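Local coordinates for putative cobalamin synthesis related protein (Corynebacterium diphtheriae, PDB 2NPN) that binds S-adenosylmethionine and probably acts as a precorrin-6A synthase, a methyltransferase of adenosylcobalamin biosynthesis, at residues T190-V195 and T200-G205; V214-Y219 and A228-Q233. All blocks are in the same frame, centred on the assembly; numbering follows the deposited sequence. Where two conformers were deposited one is given.

Contact 1 (T190-V195 and T200-G205); sequences TAWQDV and TYMWWG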
ATOM      1  N   THR A 190      15.881  10.290  -0.333  1.00 14.11           N
ATOM      2  CA  THR A 190      15.632  11.286   0.751  1.00 11.30           C
ATOM      3  C   THR A 190      15.263  12.619   0.073  1.00 10.81           C
ATOM      4  O   THR A 190      15.907  13.653   0.246  1.00 10.40           O
ATOM      5  CB  THR A 190      16.819  11.504   1.767  1.00 11.65           C
ATOM      6  OG1 THR A 190      17.949  12.035   1.064  1.00 12.27           O
ATOM      7  CG2 THR A 190      17.171  10.190   2.529  1.00 13.00           C
ATOM      8  N   ALA A 191      14.174  12.589  -0.694  1.00  9.93           N
ATOM      9  CA  ALA A 191      13.882  13.663  -1.638  1.00 10.44           C
ATOM     10  C   ALA A 191      13.522  15.000  -0.973  1.00 10.27           C
ATOM     11  O   ALA A 191      13.643  16.059  -1.605  1.00 11.11           O
ATOM     12  CB  ALA A 191      12.798  13.194  -2.674  1.00 11.40           C
ATOM     13  N   TRP A 192      13.115  14.970   0.297  1.00  9.56           N
ATOM     14  CA  TRP A 192      12.892  16.183   1.061  1.00  9.38           C
ATOM     15  C   TRP A 192      14.131  17.095   1.078  1.00 10.06           C
ATOM     16  O   TRP A 192      14.005  18.312   1.163  1.00 11.35           O
ATOM     17  CB  TRP A 192      12.454  15.900   2.496  1.00 10.00           C
ATOM     18  CG  TRP A 192      13.396  15.050   3.343  1.00  9.16           C
ATOM     19  CD1 TRP A 192      14.440  15.502   4.077  1.00  9.73           C
ATOM     20  CD2 TRP A 192      13.343  13.643   3.539  1.00  8.66           C
ATOM     21  NE1 TRP A 192      15.026  14.462   4.729  1.00 10.43           N
ATOM     22  CE2 TRP A 192      14.364  13.310   4.433  1.00  8.83           C
ATOM     23  CE3 TRP A 192      12.511  12.634   3.064  1.00  8.79           C
ATOM     24  CZ2 TRP A 192      14.584  12.002   4.845  1.00 10.12           C
ATOM     25  CZ3 TRP A 192      12.714  11.351   3.494  1.00 10.14           C
ATOM     26  CH2 TRP A 192      13.757  11.045   4.364  1.00 10.25           C
ATOM     27  N   GLN A 193      15.306  16.497   1.067  1.00 10.81           N
ATOM     28  CA  GLN A 193      16.522  17.312   1.161  1.00 11.98           C
ATOM     29  C   GLN A 193      16.695  18.189  -0.068  1.00 13.54           C
ATOM     30  O   GLN A 193      17.305  19.288   0.004  1.00 16.41           O
ATOM     31  CB  GLN A 193      17.722  16.383   1.371  1.00 12.04           C
ATOM     32  CG  GLN A 193      17.772  15.703   2.751  1.00 14.04           C
ATOM     33  CD  GLN A 193      18.076  16.683   3.885  1.00 17.81           C
ATOM     34  OE1 GLN A 193      17.234  17.492   4.247  1.00 16.46           O
ATOM     35  NE2 GLN A 193      19.310  16.633   4.428  1.00 19.05           N
ATOM     36  N   ASP A 194      16.169  17.733  -1.201  1.00 13.30           N
ATOM     37  CA  ASP A 194      16.384  18.366  -2.493  1.00 13.89           C
ATOM     38  C   ASP A 194      15.427  19.524  -2.785  1.00 12.84           C
ATOM     39  O   ASP A 194      15.717  20.351  -3.654  1.00 14.63           O
ATOM     40  CB  ASP A 194      16.251  17.305  -3.597  1.00 15.54           C
ATOM     41  CG  ASP A 194      17.148  16.073  -3.352  1.00 21.03           C
ATOM     42  OD1 ASP A 194      18.327  16.240  -2.974  1.00 27.10           O
ATOM     43  OD2 ASP A 194      16.654  14.942  -3.543  1.00 29.72           O
ATOM     44  N   VAL A 195      14.305  19.594  -2.081  1.00 10.86           N
ATOM     45  CA  VAL A 195      13.273  20.573  -2.416  1.00 11.78           C
ATOM     46  C   VAL A 195      12.932  21.558  -1.297  1.00 11.85           C
ATOM     47  O   VAL A 195      12.160  22.482  -1.497  1.00 12.38           O
ATOM     48  CB  VAL A 195      11.975  19.888  -2.854  1.00 10.82           C
ATOM     49  CG1 VAL A 195      12.252  19.035  -4.092  1.00 11.82           C
ATOM     50  CG2 VAL A 195      11.386  19.010  -1.749  1.00 12.20           C
ATOM     51  N   THR A 200       9.899  24.997   4.809  1.00  7.14           N
ATOM     52  CA  THR A 200       9.315  23.673   4.567  1.00  6.55           C
ATOM     53  C   THR A 200       9.291  22.861   5.844  1.00  6.16           C
ATOM     54  O   THR A 200      10.358  22.628   6.457  1.00  6.61           O
ATOM     55  CB  THR A 200      10.128  22.916   3.514  1.00  7.22           C
ATOM     56  OG1 THR A 200      10.337  23.766   2.378  1.00  8.87           O
ATOM     57  CG2 THR A 200       9.396  21.595   3.141  1.00 10.09           C
ATOM     58  N   TYR A 201       8.095  22.418   6.225  1.00  6.58           N
ATOM     59  CA  TYR A 201       7.900  21.598   7.421  1.00  6.09           C
ATOM     60  C   TYR A 201       7.621  20.165   6.939  1.00  7.06           C
ATOM     61  O   TYR A 201       6.960  20.008   5.912  1.00  7.45           O
ATOM     62  CB  TYR A 201       6.712  22.086   8.233  1.00  6.64           C
ATOM     63  CG  TYR A 201       6.765  21.617   9.662  1.00  6.90           C
ATOM     64  CD1 TYR A 201       7.446  22.355  10.632  1.00  6.94           C
ATOM     65  CD2 TYR A 201       6.105  20.483  10.073  1.00  6.74           C
ATOM     66  CE1 TYR A 201       7.498  21.929  11.933  1.00  6.62           C
ATOM     67  CE2 TYR A 201       6.145  20.061  11.384  1.00  7.99           C
ATOM     68  CZ  TYR A 201       6.844  20.785  12.321  1.00  6.51           C
ATOM     69  OH  TYR A 201       6.952  20.437  13.673  1.00  9.73           O
HETATM   70  N   MSE A 202       8.083  19.168   7.688  1.00  6.34           N
HETATM   71  CA  MSE A 202       7.820  17.774   7.330  1.00  6.79           C
HETATM   72  C   MSE A 202       7.266  16.984   8.519  1.00  6.88           C
HETATM   73  O   MSE A 202       7.743  17.112   9.663  1.00  6.14           O
HETATM   74  CB  MSE A 202       9.112  17.088   6.832  1.00  8.13           C
HETATM   75  CG  MSE A 202       8.896  15.624   6.470  1.00  7.81           C
HETATM   76 SE   MSE A 202      10.449  14.774   5.582  0.80 12.86          SE
HETATM   77  CE  MSE A 202      11.802  15.070   6.935  1.00 14.01           C
ATOM     78  N   TRP A 203       6.232  16.175   8.220  1.00  5.45           N
ATOM     79  CA  TRP A 203       5.800  15.097   9.069  1.00  6.04           C
ATOM     80  C   TRP A 203       6.112  13.772   8.385  1.00  6.34           C
ATOM     81  O   TRP A 203       5.677  13.540   7.268  1.00  6.76           O
ATOM     82  CB  TRP A 203       4.321  15.174   9.337  1.00  6.53           C
ATOM     83  CG  TRP A 203       3.877  16.390  10.115  1.00  6.30           C
ATOM     84  CD1 TRP A 203       3.694  16.501  11.464  1.00  7.43           C
ATOM     85  CD2 TRP A 203       3.496  17.653   9.559  1.00  7.50           C
ATOM     86  NE1 TRP A 203       3.229  17.766  11.785  1.00  8.34           N
ATOM     87  CE2 TRP A 203       3.084  18.478  10.632  1.00  8.15           C
ATOM     88  CE3 TRP A 203       3.454  18.166   8.249  1.00  8.70           C
ATOM     89  CZ2 TRP A 203       2.609  19.786  10.420  1.00  8.03           C
ATOM     90  CZ3 TRP A 203       2.975  19.462   8.060  1.00  8.43           C
ATOM     91  CH2 TRP A 203       2.572  20.252   9.138  1.00  8.68           C
ATOM     92  N   TRP A 204       6.899  12.932   9.057  1.00  6.34           N
ATOM     93  CA  TRP A 204       7.462  11.718   8.473  1.00  7.01           C
ATOM     94  C   TRP A 204       7.095  10.521   9.324  1.00  6.80           C
ATOM     95  O   TRP A 204       6.954  10.600  10.557  1.00  7.33           O
ATOM     96  CB  TRP A 204       8.976  11.890   8.335  1.00  7.35           C
ATOM     97  CG  TRP A 204       9.738  10.792   7.767  1.00  6.34           C
ATOM     98  CD1 TRP A 204      10.086  10.626   6.449  1.00  8.09           C
ATOM     99  CD2 TRP A 204      10.341   9.686   8.476  1.00  6.05           C
ATOM    100  NE1 TRP A 204      10.846   9.491   6.299  1.00  8.21           N
ATOM    101  CE2 TRP A 204      11.013   8.890   7.518  1.00  7.02           C
ATOM    102  CE3 TRP A 204      10.366   9.280   9.823  1.00  7.78           C
ATOM    103  CZ2 TRP A 204      11.754   7.754   7.877  1.00  7.45           C
ATOM    104  CZ3 TRP A 204      11.059   8.132  10.155  1.00  6.80           C
ATOM    105  CH2 TRP A 204      11.748   7.385   9.188  1.00  6.07           C
ATOM    106  N   GLY A 205       6.931   9.367   8.669  1.00  7.76           N
ATOM    107  CA  GLY A 205       6.769   8.151   9.400  1.00  7.48           C
ATOM    108  C   GLY A 205       7.179   6.933   8.617  1.00  7.15           C
ATOM    109  O   GLY A 205       6.984   6.868   7.405  1.00  8.33           O
TER
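W192 and M202 form a Met-aromatic contact in which the selenium of the selenomethionine takes the place of sulfur. SE lies over one face of the indole, 3.7 Å from W192 CG. The methyl CE sits more squarely above the same face, 3.8 Å from the centroid of the five-membered ring and only 2° off its normal, a CH-pi contact over the face. The M202 chain runs out extended from the strand and bends at its last torsion (chi3 58°), which lays CE across the pyrrole part of the indole instead of carrying it past. T190 CB covers the opposite face of the W192 ring, so the indole is held between its own segment and the strand.

The third large contributor is W204, two residues further along the strand. Its NE1 comes within 3.8 Å of W192 CH2, and the two indole planes are inclined obliquely at 71°. W192 stands on a short helical turn beside strand 200-206, one of the inner strands of the mixed sheet of the tetrapyrrole methylase fold. Y245 of strand 243-249 meets its indole edge-to-face, and V227 of helix 220-238 touches it.

Both indole N-H groups are buried yet satisfied: W192 NE1 bonds to G224 O, and W204 NE1 to a carboxylate oxygen of D243, an S-adenosylmethionine-binding residue. With the nitrogens anchored outside the contact, W192 meets M202 and W204 through apolar contact, to which the polarisable selenium probably contributes.

Contact 2 (V214-Y219 and A228-Q233); sequences VLRKGY and AELKQQ. With MG (magnesium ion), chain B.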
ATOM      1  N   VAL A 214       7.914   4.508  13.596  1.00  7.79           N
ATOM      2  CA  VAL A 214       8.767   5.628  13.950  1.00  7.51           C
ATOM      3  C   VAL A 214       8.244   6.878  13.299  1.00  8.19           C
ATOM      4  O   VAL A 214       7.956   6.869  12.081  1.00  8.92           O
ATOM      5  CB  VAL A 214      10.233   5.388  13.486  1.00  8.86           C
ATOM      6  CG1 VAL A 214      11.100   6.521  13.932  1.00  8.80           C
ATOM      7  CG2 VAL A 214      10.761   4.060  13.998  1.00 11.30           C
ATOM      8  N   LEU A 215       8.076   7.925  14.112  1.00  7.21           N
ATOM      9  CA  LEU A 215       7.577   9.225  13.663  1.00  6.84           C
ATOM     10  C   LEU A 215       8.623  10.284  13.898  1.00  6.84           C
ATOM     11  O   LEU A 215       9.317  10.265  14.901  1.00  6.84           O
ATOM     12  CB  LEU A 215       6.317   9.639  14.412  1.00  7.21           C
ATOM     13  CG  LEU A 215       5.149   8.653  14.370  1.00  8.02           C
ATOM     14  CD1 LEU A 215       3.994   9.227  15.266  1.00 12.85           C
ATOM     15  CD2 LEU A 215       4.675   8.382  12.941  1.00  9.21           C
ATOM     16  N   ARG A 216       8.718  11.219  12.966  1.00  6.78           N
ATOM     17  CA  ARG A 216       9.532  12.431  13.138  1.00  6.38           C
ATOM     18  C   ARG A 216       8.783  13.596  12.512  1.00  6.82           C
ATOM     19  O   ARG A 216       8.072  13.426  11.533  1.00  7.07           O
ATOM     20  CB  ARG A 216      10.903  12.323  12.460  1.00  6.18           C
ATOM     21  CG  ARG A 216      11.811  11.244  13.026  1.00  7.05           C
ATOM     22  CD  ARG A 216      12.219  11.600  14.441  1.00  7.54           C
ATOM     23  NE  ARG A 216      13.250  10.690  14.948  1.00 11.55           N
ATOM     24  CZ  ARG A 216      13.017   9.562  15.602  1.00 10.98           C
ATOM     25  NH1 ARG A 216      11.796   9.189  15.915  1.00 12.18           N
ATOM     26  NH2 ARG A 216      14.059   8.820  16.005  1.00 10.72           N
ATOM     27  N   LYS A 217       8.962  14.777  13.094  1.00  7.94           N
ATOM     28  CA  LYS A 217       8.451  15.997  12.527  1.00  7.33           C
ATOM     29  C   LYS A 217       9.317  17.213  12.857  1.00  7.11           C
ATOM     30  O   LYS A 217       9.986  17.266  13.887  1.00  8.30           O
ATOM     31  CB  LYS A 217       7.030  16.276  12.979  1.00  8.54           C
ATOM     32  CG  LYS A 217       6.894  16.653  14.438  1.00  9.62           C
ATOM     33  CD  LYS A 217       5.454  17.023  14.781  1.00 12.47           C
ATOM     34  CE  LYS A 217       5.297  17.447  16.215  1.00 17.21           C
ATOM     35  NZ  LYS A 217       5.641  16.292  17.070  1.00 23.13           N
ATOM     36  N   GLY A 218       9.245  18.188  11.983  1.00  7.21           N
ATOM     37  CA  GLY A 218       9.963  19.413  12.154  1.00  7.31           C
ATOM     38  C   GLY A 218      10.315  20.104  10.861  1.00  6.76           C
ATOM     39  O   GLY A 218      10.038  19.589   9.776  1.00  6.61           O
ATOM     40  N   TYR A 219      10.923  21.283  10.954  1.00  7.52           N
ATOM     41  CA  TYR A 219      11.382  21.926   9.735  1.00  7.26           C
ATOM     42  C   TYR A 219      12.462  21.105   9.072  1.00  7.11           C
ATOM     43  O   TYR A 219      13.372  20.610   9.750  1.00  8.07           O
ATOM     44  CB  TYR A 219      11.894  23.351  10.013  1.00  7.71           C
ATOM     45  CG  TYR A 219      10.751  24.318  10.232  1.00  8.25           C
ATOM     46  CD1 TYR A 219      10.135  24.942   9.152  1.00  6.40           C
ATOM     47  CD2 TYR A 219      10.245  24.562  11.521  1.00  8.02           C
ATOM     48  CE1 TYR A 219       9.064  25.790   9.331  1.00  4.32           C
ATOM     49  CE2 TYR A 219       9.172  25.426  11.720  1.00  7.38           C
ATOM     50  CZ  TYR A 219       8.575  26.022  10.637  1.00  6.96           C
ATOM     51  OH  TYR A 219       7.503  26.862  10.791  1.00  6.57           O
ATOM     52  N   ALA A 228      17.302  11.617   7.310  1.00 12.03           N
ATOM     53  CA  ALA A 228      18.026  10.891   6.254  1.00 11.93           C
ATOM     54  C   ALA A 228      18.902   9.825   6.917  1.00 12.50           C
ATOM     55  O   ALA A 228      18.908   8.679   6.459  1.00 12.95           O
ATOM     56  CB  ALA A 228      18.831  11.846   5.372  1.00 12.74           C
ATOM     57  N   GLU A 229      19.565  10.177   8.020  1.00 12.56           N
ATOM     58  CA  GLU A 229      20.465   9.263   8.730  1.00 13.99           C
ATOM     59  C   GLU A 229      19.626   8.131   9.334  1.00 13.47           C
ATOM     60  O   GLU A 229      19.989   6.949   9.231  1.00 14.70           O
ATOM     61  CB  GLU A 229      21.251   9.978   9.849  1.00 14.26           C
ATOM     62  CG  GLU A 229      22.189  11.113   9.421  1.00 16.93           C
ATOM     63  CD  GLU A 229      22.391  12.161  10.543  1.00 20.60           C
ATOM     64  OE1 GLU A 229      22.033  11.851  11.717  1.00 30.05           O
ATOM     65  OE2 GLU A 229      22.908  13.287  10.275  1.00 27.88           O
ATOM     66  N   LEU A 230      18.503   8.500   9.959  1.00 12.30           N
ATOM     67  CA  LEU A 230      17.613   7.556  10.607  1.00 12.23           C
ATOM     68  C   LEU A 230      17.106   6.547   9.574  1.00 11.88           C
ATOM     69  O   LEU A 230      17.058   5.339   9.812  1.00 13.19           O
ATOM     70  CB  LEU A 230      16.424   8.305  11.235  1.00 12.07           C
ATOM     71  CG  LEU A 230      15.358   7.433  11.885  1.00 12.70           C
ATOM     72  CD1 LEU A 230      15.887   6.601  13.081  1.00 11.92           C
ATOM     73  CD2 LEU A 230      14.250   8.360  12.308  1.00 12.72           C
ATOM     74  N   LYS A 231      16.714   7.039   8.407  1.00 12.81           N
ATOM     75  CA  LYS A 231      16.102   6.156   7.391  1.00 12.81           C
ATOM     76  C   LYS A 231      17.128   5.082   6.954  1.00 14.07           C
ATOM     77  O   LYS A 231      16.798   3.896   6.837  1.00 13.19           O
ATOM     78  CB  LYS A 231      15.591   7.011   6.217  1.00 13.18           C
ATOM     79  CG  LYS A 231      14.951   6.221   5.067  1.00 12.66           C
ATOM     80  CD  LYS A 231      14.380   7.110   4.035  1.00 13.91           C
ATOM     81  CE  LYS A 231      13.672   6.370   2.920  1.00 13.84           C
ATOM     82  NZ  LYS A 231      12.938   7.307   2.076  1.00 13.75           N
ATOM     83  N   GLN A 232      18.376   5.482   6.790  1.00 13.42           N
ATOM     84  CA  GLN A 232      19.428   4.534   6.436  0.50 14.37           C
ATOM     85  C   GLN A 232      19.684   3.530   7.557  1.00 13.93           C
ATOM     86  O   GLN A 232      19.853   2.345   7.285  1.00 14.94           O
ATOM     87  CB  GLN A 232      20.699   5.279   6.044  0.50 13.96           C
ATOM     88  CG  GLN A 232      20.625   5.824   4.630  0.50 15.70           C
ATOM     89  CD  GLN A 232      21.580   6.978   4.391  0.50 17.20           C
ATOM     90  OE1 GLN A 232      21.390   8.075   4.923  0.50 22.35           O
ATOM     91  NE2 GLN A 232      22.606   6.742   3.584  0.50 19.82           N
ATOM     92  N   GLN A 233      19.735   4.014   8.805  1.00 13.84           N
ATOM     93  CA  GLN A 233      19.927   3.177   9.989  1.00 15.08           C
ATOM     94  C   GLN A 233      18.837   2.085  10.027  1.00 14.37           C
ATOM     95  O   GLN A 233      19.136   0.886  10.138  1.00 13.73           O
ATOM     96  CB  GLN A 233      19.904   4.039  11.275  1.00 15.81           C
ATOM     97  CG  GLN A 233      21.107   5.040  11.421  1.00 18.36           C
ATOM     98  CD  GLN A 233      20.942   6.187  12.476  1.00 19.19           C
ATOM     99  OE1 GLN A 233      19.889   6.360  13.125  1.00 24.35           O
ATOM    100  NE2 GLN A 233      22.032   6.958  12.664  1.00 22.05           N
TER
HETATM  101 MG    MG B 251       6.942  28.533   9.411  0.50 17.25          MG
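L230 lays its CD2 methyl over one face of the R216 guanidinium, 3.4 Å above the plane and offset toward the rim. The nearest atoms of the arginine are spread along its end: CD2 is 3.7 Å from R216 NE and equally close to CZ and NH2, while R216 CG flanks the same methyl. The two side chains cross at about a right angle, with the methyl set over the guanidinium face. A fold in the arginine makes this possible, since chi2 of -67° turns the chain back over its own strand. There NH1 donates to L215 O at 2.9 Å, with an N-H...O angle of 160° and the donor above the carbonyl plane. This internal bond probably limits rotation of the group and steadies the face that L230 covers.

Strand 214-217 is an outermost strand of the mixed sheet, and helix 220-238, which follows it after the corner at G218, packs back across the sheet. V214 adds a purely apolar touch: its CG1, anti to the backbone N (chi1 -177°), reaches L230 CD2 at 4.0 Å on an oblique approach. W204 of the neighbouring strand meets both L230 and R216. At the far end of the segment, Y219 precedes the helix as its N-cap residue, and its OH binds the magnesium ion at 2.2 Å, with L250 O as the other protein ligand.

Contact 1 is buried and contact 2 lies at the surface, yet both belong to the same mixed sheet, on its neighbouring strands 200-206 and 214-217. The strands are joined by backbone hydrogen bonds that include W204 N to R216 O at 2.8 Å and, at the corner residue, M202 N to G218 O at 2.9 Å. W204 links the two sites directly, since its ring belongs to the aromatic packing of contact 1 and also touches R216 and L230 of contact 2. Helix 220-238, which supplies one side of contact 2, also borders contact 1 through V227. The chemistry follows depth: indoles and selenomethionine fill the interior site, whereas at the surface a leucine packs on a charged guanidinium.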